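Local coordinates for peptidase M16 domain protein (Alicyclobacillus acidocaldarius subsp. acidocaldarius DSM 446, PDB 4XEA), which is a putative metallopeptidase of the M16 family that binds a metal ion and probably hydrolyses peptide bonds, at residues F35-G40 against D93-Y98; K66-P71 against L113-S118; A77-H82 against A106-T111. One frame throughout, in Å; residues are numbered along the deposited sequence.

In the fold
Interaction 1 lies near the middle of the chain, about 9 Å from its centre, and interactions 2 and 3 farther out, at about 22 and 26 Å. Interaction 1 joins strands 31-37 and 95-101 of the six-stranded mixed sheet, interaction 2 ties the end of helix 105-116 to the loop after helix 59-66, and interaction 3 packs helix 105-116 against helix 75-80. Interactions 1 and 2 share packing, with Tyr97 CE1 3.6 Å from Met67 CB. Phe115 CE2 of interaction 2 lies 4.2 Å from Phe79 CE2 of interaction 3. The nickel ion, bound by His61, His65 and Glu136, is about 10 Å from the Thr95 side chain and 9 Å from that of Phe68; the sodium ion belongs to interaction 2.

Interaction 1: residues F35-G40 against D93-Y98; sequences FATRYG and DHTAYY
Thr37 O is met by two backbone N-H groups, one of them weakly, and by a CA-H, where the strand pairing ends. Thr95 N donates to Thr37 O at 3.2 Å, Tyr39 N adds the weak bond across the inverse gamma turn centred on Arg38, and His94 CA supplies a C-H...O contact. Tyr39 O, beyond that turn, receives the hydroxyl of Thr95, with OG1 2.9 Å from the oxygen and tilted out of the carbonyl plane. A chi1 of -47° sets Thr95 OG1 beside its own backbone N, within reach of this carbonyl. Further along, strands 31-37 and 95-101 run antiparallel: Thr37 N bonds Thr95 O at 2.9 Å, and Phe35 and Tyr97 exchange two backbone bonds. Thr37 and Thr95 stand side by side on the face shared with Tyr97, Thr37 CG2 lying 3.7 Å from Thr95 CB, while Thr37 OG1 bonds Phe188 O. The opposite face carries Ala36 and Ala96, whose CB atoms meet at 4.1 Å; Ala36 also packs on Val375 and Leu379 of helix 367-379. A side-chain hydroxyl thus continues the bonding past the turn, tying the loop to strand 95-101 where Tyr39 packs on Ile59 and Ala60 of helix 59-66, which carries nickel ligands His61 and His65.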
ATOM      1  N   PHE A  35     -16.025  -3.834  12.908  1.00 41.87           N
ATOM      2  CA  PHE A  35     -16.695  -4.641  13.919  1.00 43.19           C
ATOM      3  C   PHE A  35     -15.867  -5.939  14.053  1.00 41.82           C
ATOM      4  O   PHE A  35     -15.764  -6.692  13.089  1.00 43.57           O
ATOM      5  CB  PHE A  35     -18.129  -4.934  13.415  1.00 44.38           C
ATOM      6  CG  PHE A  35     -19.077  -5.527  14.440  1.00 44.68           C
ATOM      7  CD1 PHE A  35     -18.894  -5.384  15.803  1.00 46.66           C
ATOM      8  CD2 PHE A  35     -20.235  -6.154  13.996  1.00 49.38           C
ATOM      9  CE1 PHE A  35     -19.811  -5.931  16.717  1.00 47.28           C
ATOM     10  CE2 PHE A  35     -21.170  -6.685  14.903  1.00 49.41           C
ATOM     11  CZ  PHE A  35     -20.940  -6.579  16.258  1.00 48.67           C
ATOM     12  N   ALA A  36     -15.237  -6.165  15.206  1.00 41.50           N
ATOM     13  CA  ALA A  36     -14.314  -7.296  15.379  1.00 38.88           C
ATOM     14  C   ALA A  36     -14.612  -8.112  16.578  1.00 38.72           C
ATOM     15  O   ALA A  36     -15.159  -7.589  17.568  1.00 39.99           O
ATOM     16  CB  ALA A  36     -12.875  -6.817  15.434  1.00 36.33           C
ATOM     17  N   THR A  37     -14.210  -9.387  16.505  1.00 38.42           N
ATOM     18  CA  THR A  37     -14.409 -10.331  17.613  1.00 39.13           C
ATOM     19  C   THR A  37     -13.071 -10.819  18.147  1.00 37.10           C
ATOM     20  O   THR A  37     -12.133 -11.045  17.382  1.00 37.71           O
ATOM     21  CB  THR A  37     -15.280 -11.540  17.207  1.00 39.42           C
ATOM     22  OG1 THR A  37     -15.348 -12.484  18.280  1.00 41.99           O
ATOM     23  CG2 THR A  37     -14.695 -12.198  15.981  1.00 40.57           C
ATOM     24  N   ARG A  38     -12.996 -10.947  19.477  1.00 36.42           N
ATOM     25  CA  ARG A  38     -11.850 -11.572  20.165  1.00 36.44           C
ATOM     26  C   ARG A  38     -11.885 -13.112  19.999  1.00 35.65           C
ATOM     27  O   ARG A  38     -12.120 -13.876  20.965  1.00 36.83           O
ATOM     28  CB  ARG A  38     -11.868 -11.197  21.637  1.00 37.25           C
ATOM     29  CG  ARG A  38     -10.602 -11.502  22.384  1.00 37.09           C
ATOM     30  CD  ARG A  38     -10.695 -11.132  23.869  1.00 39.96           C
ATOM     31  NE  ARG A  38     -10.894  -9.699  24.184  1.00 42.63           N
ATOM     32  CZ  ARG A  38     -12.062  -9.100  24.452  1.00 43.46           C
ATOM     33  NH1 ARG A  38     -13.217  -9.760  24.371  1.00 43.49           N
ATOM     34  NH2 ARG A  38     -12.070  -7.802  24.776  1.00 44.76           N
ATOM     35  N   TYR A  39     -11.599 -13.524  18.782  1.00 35.01           N
ATOM     36  CA  TYR A  39     -11.613 -14.914  18.343  1.00 35.37           C
ATOM     37  C   TYR A  39     -10.809 -14.987  17.058  1.00 35.62           C
ATOM     38  O   TYR A  39     -11.094 -14.264  16.083  1.00 37.47           O
ATOM     39  CB  TYR A  39     -13.032 -15.363  18.077  1.00 36.83           C
ATOM     40  CG  TYR A  39     -13.152 -16.796  17.579  1.00 38.40           C
ATOM     41  CD1 TYR A  39     -12.517 -17.839  18.237  1.00 39.32           C
ATOM     42  CD2 TYR A  39     -13.916 -17.103  16.468  1.00 41.97           C
ATOM     43  CE1 TYR A  39     -12.627 -19.148  17.810  1.00 38.67           C
ATOM     44  CE2 TYR A  39     -14.049 -18.424  16.028  1.00 41.57           C
ATOM     45  CZ  TYR A  39     -13.422 -19.436  16.720  1.00 42.13           C
ATOM     46  OH  TYR A  39     -13.563 -20.731  16.314  1.00 43.53           O
ATOM     47  N   GLY A  40      -9.791 -15.838  17.017  1.00 36.00           N
ATOM     48  CA  GLY A  40      -9.030 -16.011  15.779  1.00 36.66           C
ATOM     49  C   GLY A  40      -8.543 -17.415  15.599  1.00 36.47           C
ATOM     50  O   GLY A  40      -9.016 -18.320  16.282  1.00 36.68           O
ATOM     51  N   ASP A  93      -5.631 -13.885  16.515  1.00 36.82           N
ATOM     52  CA  ASP A  93      -6.402 -13.685  17.728  1.00 36.88           C
ATOM     53  C   ASP A  93      -7.633 -12.792  17.584  1.00 37.09           C
ATOM     54  O   ASP A  93      -8.288 -12.446  18.598  1.00 36.84           O
ATOM     55  CB  ASP A  93      -5.501 -13.167  18.876  1.00 37.72           C
ATOM     56  CG  ASP A  93      -4.802 -11.842  18.556  1.00 39.22           C
ATOM     57  OD1 ASP A  93      -5.026 -11.267  17.467  1.00 40.60           O
ATOM     58  OD2 ASP A  93      -3.993 -11.386  19.388  1.00 40.25           O
ATOM     59  N   HIS A  94      -7.946 -12.391  16.356  1.00 38.44           N
ATOM     60  CA  HIS A  94      -9.228 -11.726  16.112  1.00 37.73           C
ATOM     61  C   HIS A  94      -9.658 -11.915  14.661  1.00 38.49           C
ATOM     62  O   HIS A  94      -8.854 -12.309  13.784  1.00 38.19           O
ATOM     63  CB  HIS A  94      -9.191 -10.228  16.532  1.00 38.48           C
ATOM     64  CG  HIS A  94      -8.356  -9.346  15.644  1.00 39.34           C
ATOM     65  ND1 HIS A  94      -7.014  -9.097  15.877  1.00 45.97           N
ATOM     66  CD2 HIS A  94      -8.678  -8.644  14.529  1.00 40.47           C
ATOM     67  CE1 HIS A  94      -6.552  -8.279  14.936  1.00 46.87           C
ATOM     68  NE2 HIS A  94      -7.550  -7.971  14.121  1.00 41.70           N
ATOM     69  N   THR A  95     -10.962 -11.718  14.445  1.00 38.73           N
ATOM     70  CA  THR A  95     -11.574 -11.655  13.130  1.00 39.96           C
ATOM     71  C   THR A  95     -12.270 -10.302  13.027  1.00 40.07           C
ATOM     72  O   THR A  95     -12.966  -9.865  13.973  1.00 40.04           O
ATOM     73  CB  THR A  95     -12.640 -12.780  12.923  1.00 40.87           C
ATOM     74  OG1 THR A  95     -12.132 -14.051  13.356  1.00 39.83           O
ATOM     75  CG2 THR A  95     -13.045 -12.882  11.457  1.00 40.82           C
ATOM     76  N   ALA A  96     -12.055  -9.633  11.893  1.00 39.89           N
ATOM     77  CA  ALA A  96     -12.535  -8.268  11.665  1.00 40.47           C
ATOM     78  C   ALA A  96     -13.354  -8.139  10.375  1.00 41.42           C
ATOM     79  O   ALA A  96     -12.990  -8.718   9.334  1.00 40.84           O
ATOM     80  CB  ALA A  96     -11.364  -7.293  11.609  1.00 39.52           C
ATOM     81  N   TYR A  97     -14.442  -7.355  10.489  1.00 42.93           N
ATOM     82  CA  TYR A  97     -15.347  -6.965   9.407  1.00 43.09           C
ATOM     83  C   TYR A  97     -15.375  -5.436   9.317  1.00 44.47           C
ATOM     84  O   TYR A  97     -15.545  -4.737  10.333  1.00 43.00           O
ATOM     85  CB  TYR A  97     -16.754  -7.536   9.664  1.00 44.57           C
ATOM     86  CG  TYR A  97     -16.726  -9.047   9.884  1.00 43.48           C
ATOM     87  CD1 TYR A  97     -16.862  -9.914   8.807  1.00 43.84           C
ATOM     88  CD2 TYR A  97     -16.460  -9.599  11.146  1.00 45.49           C
ATOM     89  CE1 TYR A  97     -16.776 -11.267   8.955  1.00 44.54           C
ATOM     90  CE2 TYR A  97     -16.386 -10.996  11.318  1.00 43.55           C
ATOM     91  CZ  TYR A  97     -16.538 -11.817  10.215  1.00 44.34           C
ATOM     92  OH  TYR A  97     -16.469 -13.184  10.339  1.00 43.92           O
ATOM     93  N   TYR A  98     -15.180  -4.882   8.108  1.00 44.83           N
ATOM     94  CA  TYR A  98     -15.012  -3.434   8.021  1.00 46.17           C
ATOM     95  C   TYR A  98     -15.488  -2.877   6.699  1.00 48.25           C
ATOM     96  O   TYR A  98     -15.493  -3.599   5.703  1.00 48.98           O
ATOM     97  CB  TYR A  98     -13.555  -3.077   8.265  1.00 45.33           C
ATOM     98  CG  TYR A  98     -12.556  -3.682   7.284  1.00 48.46           C
ATOM     99  CD1 TYR A  98     -12.109  -2.954   6.198  1.00 51.70           C
ATOM    100  CD2 TYR A  98     -12.050  -4.978   7.463  1.00 51.21           C
ATOM    101  CE1 TYR A  98     -11.188  -3.488   5.287  1.00 55.94           C
ATOM    102  CE2 TYR A  98     -11.107  -5.519   6.567  1.00 50.83           C
ATOM    103  CZ  TYR A  98     -10.687  -4.764   5.494  1.00 54.39           C
ATOM    104  OH  TYR A  98      -9.808  -5.289   4.586  1.00 58.51           O
TER

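Interaction 2: residues K66-P71 against L113-S118; sequences KMFEDP and LDFVQS. With NA (sodium ion), chain B.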
ATOM      1  N   LYS A  66     -18.135 -17.414   5.652  1.00 55.82           N
ATOM      2  CA  LYS A  66     -19.568 -17.688   5.627  1.00 58.36           C
ATOM      3  C   LYS A  66     -20.396 -16.551   6.211  1.00 57.96           C
ATOM      4  O   LYS A  66     -21.624 -16.530   6.071  1.00 59.58           O
ATOM      5  CB  LYS A  66     -19.843 -19.018   6.345  1.00 59.47           C
ATOM      6  CG  LYS A  66     -19.477 -20.291   5.501  1.00 62.13           C
ATOM      7  CD  LYS A  66     -19.869 -20.223   4.011  1.00 66.93           C
ATOM      8  CE  LYS A  66     -21.374 -19.986   3.731  1.00 70.45           C
ATOM      9  NZ  LYS A  66     -21.654 -19.644   2.286  1.00 73.00           N
HETATM   10  N   MSE A  67     -19.720 -15.585   6.826  1.00 55.52           N
HETATM   11  CA  MSE A  67     -20.409 -14.453   7.441  1.00 55.63           C
HETATM   12  C   MSE A  67     -21.174 -13.628   6.417  1.00 57.82           C
HETATM   13  O   MSE A  67     -22.193 -13.023   6.763  1.00 59.04           O
HETATM   14  CB  MSE A  67     -19.432 -13.531   8.186  1.00 53.20           C
HETATM   15  CG  MSE A  67     -20.092 -12.625   9.208  1.00 53.03           C
HETATM   16 SE   MSE A  67     -21.026 -13.710  10.591  0.85 61.45          SE
HETATM   17  CE  MSE A  67     -19.558 -14.906  11.041  1.00 51.86           C
ATOM     18  N   PHE A  68     -20.706 -13.611   5.170  1.00 57.93           N
ATOM     19  CA  PHE A  68     -21.312 -12.789   4.147  1.00 60.61           C
ATOM     20  C   PHE A  68     -22.564 -13.420   3.524  1.00 64.11           C
ATOM     21  O   PHE A  68     -23.315 -12.729   2.862  1.00 66.16           O
ATOM     22  CB  PHE A  68     -20.268 -12.440   3.089  1.00 60.92           C
ATOM     23  CG  PHE A  68     -19.191 -11.538   3.614  1.00 56.98           C
ATOM     24  CD1 PHE A  68     -19.343 -10.159   3.564  1.00 57.49           C
ATOM     25  CD2 PHE A  68     -18.066 -12.066   4.215  1.00 58.87           C
ATOM     26  CE1 PHE A  68     -18.353  -9.297   4.075  1.00 57.06           C
ATOM     27  CE2 PHE A  68     -17.061 -11.225   4.745  1.00 57.08           C
ATOM     28  CZ  PHE A  68     -17.204  -9.832   4.655  1.00 56.84           C
ATOM     29  N   GLU A  69     -22.795 -14.716   3.761  1.00 73.17           N
ATOM     30  CA  GLU A  69     -24.014 -15.394   3.267  1.00 71.22           C
ATOM     31  C   GLU A  69     -25.275 -14.770   3.881  1.00 65.46           C
ATOM     32  O   GLU A  69     -25.340 -14.607   5.110  1.00 65.18           O
ATOM     33  CB  GLU A  69     -23.970 -16.891   3.617  1.00 75.71           C
ATOM     34  CG  GLU A  69     -25.151 -17.724   3.065  1.00 79.82           C
ATOM     35  CD  GLU A  69     -24.919 -18.231   1.644  1.00 90.39           C
ATOM     36  OE1 GLU A  69     -24.001 -19.054   1.449  1.00100.34           O
ATOM     37  OE2 GLU A  69     -25.665 -17.821   0.730  1.00 93.44           O
ATOM     38  N   ASP A  70     -26.268 -14.428   3.040  1.00 65.21           N
ATOM     39  CA  ASP A  70     -27.566 -13.942   3.548  1.00 65.07           C
ATOM     40  C   ASP A  70     -28.662 -14.211   2.530  1.00 69.33           C
ATOM     41  O   ASP A  70     -28.511 -13.862   1.366  1.00 71.05           O
ATOM     42  CB  ASP A  70     -27.490 -12.445   3.853  1.00 64.81           C
ATOM     43  CG  ASP A  70     -28.578 -11.962   4.805  1.00 70.40           C
ATOM     44  OD1 ASP A  70     -29.781 -12.087   4.488  1.00 73.72           O
ATOM     45  OD2 ASP A  70     -28.201 -11.421   5.883  1.00 75.95           O
ATOM     46  N   PRO A  71     -29.770 -14.839   2.958  1.00 74.41           N
ATOM     47  CA  PRO A  71     -30.865 -15.054   1.994  1.00 83.54           C
ATOM     48  C   PRO A  71     -31.602 -13.760   1.619  1.00 87.28           C
ATOM     49  O   PRO A  71     -32.320 -13.730   0.598  1.00 97.00           O
ATOM     50  CB  PRO A  71     -31.805 -15.991   2.750  1.00 92.08           C
ATOM     51  CG  PRO A  71     -31.577 -15.656   4.203  1.00 88.35           C
ATOM     52  CD  PRO A  71     -30.119 -15.317   4.309  1.00 78.11           C
ATOM     53  N   LEU A 113     -23.656  -4.272  11.406  1.00 55.55           N
ATOM     54  CA  LEU A 113     -24.131  -4.971  12.608  1.00 54.86           C
ATOM     55  C   LEU A 113     -24.955  -6.180  12.191  1.00 55.63           C
ATOM     56  O   LEU A 113     -24.723  -7.283  12.672  1.00 55.43           O
ATOM     57  CB  LEU A 113     -24.949  -4.052  13.514  1.00 56.42           C
ATOM     58  CG  LEU A 113     -24.170  -2.936  14.210  1.00 56.25           C
ATOM     59  CD1 LEU A 113     -25.125  -1.881  14.783  1.00 61.11           C
ATOM     60  CD2 LEU A 113     -23.231  -3.514  15.292  1.00 56.06           C
ATOM     61  N   ASP A 114     -25.917  -5.964  11.297  1.00 58.40           N
ATOM     62  CA  ASP A 114     -26.856  -7.021  10.873  1.00 59.61           C
ATOM     63  C   ASP A 114     -26.172  -8.263  10.292  1.00 58.69           C
ATOM     64  O   ASP A 114     -26.488  -9.388  10.686  1.00 59.25           O
ATOM     65  CB  ASP A 114     -27.866  -6.456   9.868  1.00 63.22           C
ATOM     66  CG  ASP A 114     -28.844  -5.480  10.503  1.00 63.75           C
ATOM     67  OD1 ASP A 114     -28.904  -5.372  11.763  1.00 62.25           O
ATOM     68  OD2 ASP A 114     -29.565  -4.843   9.733  1.00 67.43           O
ATOM     69  N   PHE A 115     -25.215  -8.092   9.381  1.00 56.75           N
ATOM     70  CA  PHE A 115     -24.648  -9.284   8.716  1.00 55.69           C
ATOM     71  C   PHE A 115     -23.640 -10.059   9.594  1.00 52.62           C
ATOM     72  O   PHE A 115     -23.398 -11.246   9.380  1.00 50.51           O
ATOM     73  CB  PHE A 115     -24.112  -8.956   7.301  1.00 56.64           C
ATOM     74  CG  PHE A 115     -22.604  -8.748   7.195  1.00 55.53           C
ATOM     75  CD1 PHE A 115     -21.747  -9.824   7.039  1.00 55.33           C
ATOM     76  CD2 PHE A 115     -22.061  -7.462   7.166  1.00 56.58           C
ATOM     77  CE1 PHE A 115     -20.351  -9.632   6.895  1.00 52.80           C
ATOM     78  CE2 PHE A 115     -20.696  -7.257   7.035  1.00 54.32           C
ATOM     79  CZ  PHE A 115     -19.831  -8.346   6.901  1.00 52.52           C
ATOM     80  N   VAL A 116     -23.074  -9.400  10.590  1.00 50.69           N
ATOM     81  CA  VAL A 116     -22.164 -10.068  11.514  1.00 48.19           C
ATOM     82  C   VAL A 116     -22.944 -10.744  12.664  1.00 49.90           C
ATOM     83  O   VAL A 116     -22.466 -11.740  13.221  1.00 48.26           O
ATOM     84  CB  VAL A 116     -21.120  -9.070  12.021  1.00 46.55           C
ATOM     85  CG1 VAL A 116     -20.180  -9.697  13.065  1.00 47.25           C
ATOM     86  CG2 VAL A 116     -20.291  -8.513  10.797  1.00 44.84           C
ATOM     87  N   GLN A 117     -24.138 -10.224  12.992  1.00 51.99           N
ATOM     88  CA  GLN A 117     -24.950 -10.747  14.115  1.00 53.66           C
ATOM     89  C   GLN A 117     -25.958 -11.832  13.734  1.00 56.70           C
ATOM     90  O   GLN A 117     -26.736 -12.278  14.582  1.00 57.58           O
ATOM     91  CB  GLN A 117     -25.628  -9.592  14.881  1.00 55.07           C
ATOM     92  CG  GLN A 117     -24.616  -8.799  15.694  1.00 53.69           C
ATOM     93  CD  GLN A 117     -25.166  -7.608  16.425  1.00 56.85           C
ATOM     94  OE1 GLN A 117     -26.114  -6.880  15.967  1.00 54.21           O
ATOM     95  NE2 GLN A 117     -24.568  -7.364  17.586  1.00 50.97           N
ATOM     96  N   SER A 118     -25.966 -12.257  12.467  1.00 58.14           N
ATOM     97  CA  SER A 118     -26.690 -13.478  12.069  1.00 59.67           C
ATOM     98  C   SER A 118     -25.803 -14.313  11.189  1.00 58.38           C
ATOM     99  O   SER A 118     -25.010 -13.779  10.415  1.00 56.53           O
ATOM    100  CB  SER A 118     -27.978 -13.159  11.293  1.00 63.53           C
ATOM    101  OG  SER A 118     -28.803 -12.293  12.024  1.00 66.07           O
TER
HETATM  102 NA    NA B 501     -23.990 -13.046   8.454  1.00 49.58          NA
HETATM  103  O   HOH W   1     -24.017 -15.332   7.353  1.00 57.42           O
HETATM  104  O   HOH W   2     -25.808 -12.510   7.133  1.00 59.95           O
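Phe68 and Phe115 form the tight part of this contact, with Phe68 CE1 only 3.3 Å from Phe115 CZ. Their planes are inclined at 34°, and Phe115 CE1 sits over one face of the Phe68 ring, toward its rim. Phe115 reaches this place with chi1 at 100°, away from the usual staggered positions, which suggests some strain. Its CD1 edge lies 3.2 Å from Met67 O, near the ring plane, and Val116 CG2 covers the centre of one ring face. Met67, a selenomethionine in this crystal, crosses Phe115 at about a right angle; its chain bends so that SE comes 3.6 Å from Val116 O, an oxygen that accepts a hydrogen bond from Tyr185 OH. The two segments are the places where the chain leaves helix 59-66, which carries the HxxEH metal-binding motif of the M16 family, and where helix 105-116 finishes, and backbone carbonyls from both turn toward one sodium ion. Phe115 O binds it at 2.1 Å, Ser118 O at 2.3 Å and Met67 O at 2.5 Å. Away from the aromatic pair the contact is made by water: two waters complete the five ligands seen. One donates to Lys66 O and, at 2.7 Å from water to oxygen, to Glu69 O; the other bridges Glu69 O and Asp70 OD2. Asp70 therefore meets the metal through water, without touching the helix end. Farther out, Lys66 NZ closes a 2.6 Å salt bridge with Glu69 OE1 across the type I turn from Lys66 to Glu69.

Interaction 3: residues A77-H82 against A106-T111; sequences ARFAAH and AKHVGT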
ATOM      1  N   ALA A  77     -23.205  -5.722  -2.248  1.00 73.00           N
ATOM      2  CA  ALA A  77     -23.972  -4.756  -3.022  1.00 75.10           C
ATOM      3  C   ALA A  77     -24.754  -3.794  -2.130  1.00 74.60           C
ATOM      4  O   ALA A  77     -24.930  -2.639  -2.484  1.00 75.68           O
ATOM      5  CB  ALA A  77     -24.912  -5.463  -3.997  1.00 78.80           C
ATOM      6  N   ARG A  78     -25.201  -4.263  -0.970  1.00 72.80           N
ATOM      7  CA  ARG A  78     -25.901  -3.399  -0.014  1.00 72.91           C
ATOM      8  C   ARG A  78     -25.025  -2.212   0.401  1.00 70.18           C
ATOM      9  O   ARG A  78     -25.494  -1.077   0.421  1.00 72.10           O
ATOM     10  CB  ARG A  78     -26.365  -4.214   1.217  1.00 72.48           C
ATOM     11  CG  ARG A  78     -27.112  -3.426   2.336  1.00 74.13           C
ATOM     12  CD  ARG A  78     -28.330  -2.663   1.816  1.00 79.25           C
ATOM     13  NE  ARG A  78     -29.290  -3.550   1.155  1.00 84.04           N
ATOM     14  CZ  ARG A  78     -30.311  -4.155   1.757  1.00 84.71           C
ATOM     15  NH1 ARG A  78     -30.551  -3.975   3.049  1.00 83.43           N
ATOM     16  NH2 ARG A  78     -31.103  -4.951   1.053  1.00 88.70           N
ATOM     17  N   PHE A  79     -23.749  -2.464   0.693  1.00 66.01           N
ATOM     18  CA  PHE A  79     -22.782  -1.383   0.916  1.00 64.25           C
ATOM     19  C   PHE A  79     -22.507  -0.568  -0.339  1.00 65.86           C
ATOM     20  O   PHE A  79     -22.449   0.660  -0.273  1.00 66.18           O
ATOM     21  CB  PHE A  79     -21.438  -1.936   1.388  1.00 60.85           C
ATOM     22  CG  PHE A  79     -21.487  -2.483   2.765  1.00 58.98           C
ATOM     23  CD1 PHE A  79     -21.380  -1.649   3.849  1.00 57.00           C
ATOM     24  CD2 PHE A  79     -21.668  -3.824   2.965  1.00 59.19           C
ATOM     25  CE1 PHE A  79     -21.472  -2.155   5.123  1.00 58.51           C
ATOM     26  CE2 PHE A  79     -21.721  -4.345   4.222  1.00 55.40           C
ATOM     27  CZ  PHE A  79     -21.637  -3.513   5.301  1.00 57.73           C
ATOM     28  N   ALA A  80     -22.301  -1.256  -1.464  1.00 67.18           N
ATOM     29  CA  ALA A  80     -21.868  -0.613  -2.717  1.00 69.05           C
ATOM     30  C   ALA A  80     -22.939   0.294  -3.347  1.00 73.30           C
ATOM     31  O   ALA A  80     -22.626   1.398  -3.824  1.00 74.23           O
ATOM     32  CB  ALA A  80     -21.414  -1.683  -3.716  1.00 69.39           C
ATOM     33  N   ALA A  81     -24.188  -0.177  -3.354  1.00 75.64           N
ATOM     34  CA  ALA A  81     -25.306   0.612  -3.869  1.00 80.23           C
ATOM     35  C   ALA A  81     -25.484   1.942  -3.117  1.00 80.73           C
ATOM     36  O   ALA A  81     -26.100   2.861  -3.646  1.00 82.32           O
ATOM     37  CB  ALA A  81     -26.607  -0.207  -3.819  1.00 82.85           C
ATOM     38  N   HIS A  82     -24.933   2.050  -1.901  1.00 78.37           N
ATOM     39  CA  HIS A  82     -25.013   3.296  -1.118  1.00 79.38           C
ATOM     40  C   HIS A  82     -23.652   3.940  -0.763  1.00 77.40           C
ATOM     41  O   HIS A  82     -23.555   4.710   0.190  1.00 77.28           O
ATOM     42  CB  HIS A  82     -25.870   3.057   0.138  1.00 79.20           C
ATOM     43  CG  HIS A  82     -27.258   2.593  -0.175  1.00 83.25           C
ATOM     44  ND1 HIS A  82     -28.278   3.462  -0.490  1.00 86.65           N
ATOM     45  CD2 HIS A  82     -27.789   1.348  -0.249  1.00 84.80           C
ATOM     46  CE1 HIS A  82     -29.380   2.775  -0.732  1.00 89.81           C
ATOM     47  NE2 HIS A  82     -29.109   1.489  -0.596  1.00 86.84           N
ATOM     48  N   ALA A 106     -25.417   5.803   8.292  1.00 68.81           N
ATOM     49  CA  ALA A 106     -26.456   5.135   9.110  1.00 69.69           C
ATOM     50  C   ALA A 106     -26.807   3.767   8.539  1.00 69.31           C
ATOM     51  O   ALA A 106     -26.839   2.768   9.270  1.00 66.84           O
ATOM     52  CB  ALA A 106     -27.743   6.008   9.251  1.00 73.13           C
ATOM     53  N   LYS A 107     -27.018   3.712   7.228  1.00 70.60           N
ATOM     54  CA  LYS A 107     -27.362   2.457   6.555  1.00 71.59           C
ATOM     55  C   LYS A 107     -26.234   1.436   6.649  1.00 68.21           C
ATOM     56  O   LYS A 107     -26.490   0.262   6.935  1.00 68.66           O
ATOM     57  CB  LYS A 107     -27.733   2.703   5.088  1.00 74.87           C
ATOM     58  CG  LYS A 107     -28.219   1.456   4.344  1.00 78.00           C
ATOM     59  CD  LYS A 107     -29.157   1.813   3.198  1.00 84.79           C
ATOM     60  CE  LYS A 107     -30.594   1.996   3.710  1.00 89.32           C
ATOM     61  NZ  LYS A 107     -31.509   2.486   2.677  1.00 94.25           N
ATOM     62  N   HIS A 108     -24.995   1.885   6.449  1.00 64.93           N
ATOM     63  CA  HIS A 108     -23.867   0.987   6.386  1.00 62.34           C
ATOM     64  C   HIS A 108     -23.576   0.384   7.768  1.00 59.78           C
ATOM     65  O   HIS A 108     -23.317  -0.805   7.884  1.00 57.89           O
ATOM     66  CB  HIS A 108     -22.613   1.686   5.851  1.00 61.03           C
ATOM     67  CG  HIS A 108     -22.755   2.188   4.444  1.00 63.87           C
ATOM     68  ND1 HIS A 108     -23.170   1.382   3.407  1.00 65.72           N
ATOM     69  CD2 HIS A 108     -22.537   3.412   3.908  1.00 66.89           C
ATOM     70  CE1 HIS A 108     -23.221   2.091   2.294  1.00 68.43           C
ATOM     71  NE2 HIS A 108     -22.846   3.328   2.570  1.00 69.86           N
ATOM     72  N   VAL A 109     -23.619   1.209   8.806  1.00 60.05           N
ATOM     73  CA  VAL A 109     -23.438   0.697  10.158  1.00 58.67           C
ATOM     74  C   VAL A 109     -24.478  -0.362  10.516  1.00 59.23           C
ATOM     75  O   VAL A 109     -24.153  -1.373  11.139  1.00 57.12           O
ATOM     76  CB  VAL A 109     -23.447   1.815  11.210  1.00 59.22           C
ATOM     77  CG1 VAL A 109     -23.357   1.186  12.642  1.00 56.32           C
ATOM     78  CG2 VAL A 109     -22.275   2.746  10.956  1.00 57.57           C
ATOM     79  N   GLY A 110     -25.724  -0.096  10.141  1.00 62.47           N
ATOM     80  CA  GLY A 110     -26.836  -1.050  10.282  1.00 63.90           C
ATOM     81  C   GLY A 110     -26.571  -2.360   9.541  1.00 62.93           C
ATOM     82  O   GLY A 110     -26.769  -3.442  10.089  1.00 63.43           O
ATOM     83  N   THR A 111     -26.095  -2.272   8.307  1.00 62.15           N
ATOM     84  CA  THR A 111     -25.780  -3.460   7.522  1.00 61.08           C
ATOM     85  C   THR A 111     -24.610  -4.242   8.155  1.00 58.85           C
ATOM     86  O   THR A 111     -24.611  -5.483   8.193  1.00 58.13           O
ATOM     87  CB  THR A 111     -25.419  -3.056   6.088  1.00 61.89           C
ATOM     88  OG1 THR A 111     -26.461  -2.214   5.534  1.00 64.12           O
ATOM     89  CG2 THR A 111     -25.193  -4.302   5.222  1.00 60.98           C
TER
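Lys107 lays its CD over the centre of one face of the His82 imidazole, a CH-pi contact with CD 3.8 Å from the ring centroid, and carries its amino group on past the rim of the ring. Deeper in, His108 NE2 donates to His82 O at 2.8 Å; the acceptor lies near the imidazole plane, although the donor stands well above the carbonyl plane, and the bond is bent to 142°. The rings of His108 and Phe79 meet rim to rim, nearly parallel, with Phe79 CD1 3.5 Å from His108 ND1. Without the imidazole, as with an alanine here, His82 O would probably lose this donor and the side of the Phe79 ring its neighbour. Thr111 CG2, from the next helical turn, meets the CE2 and CZ atoms of Phe79, 3.6 Å from CE2. With chi1 at -52°, Thr111 OG1 turns back to Lys107 O of its own helix, and Arg78 CG packs beside that hydroxyl. Phe79 also touches Val86 and His108 touches Ala84, both on strand 84-90. Helices 75-80 and 105-116 thus pack side by side on one face of the hairpin formed by strands 84-90 and 95-101, one helix before and one after it in sequence, within the alpha+beta fold of an M16 domain.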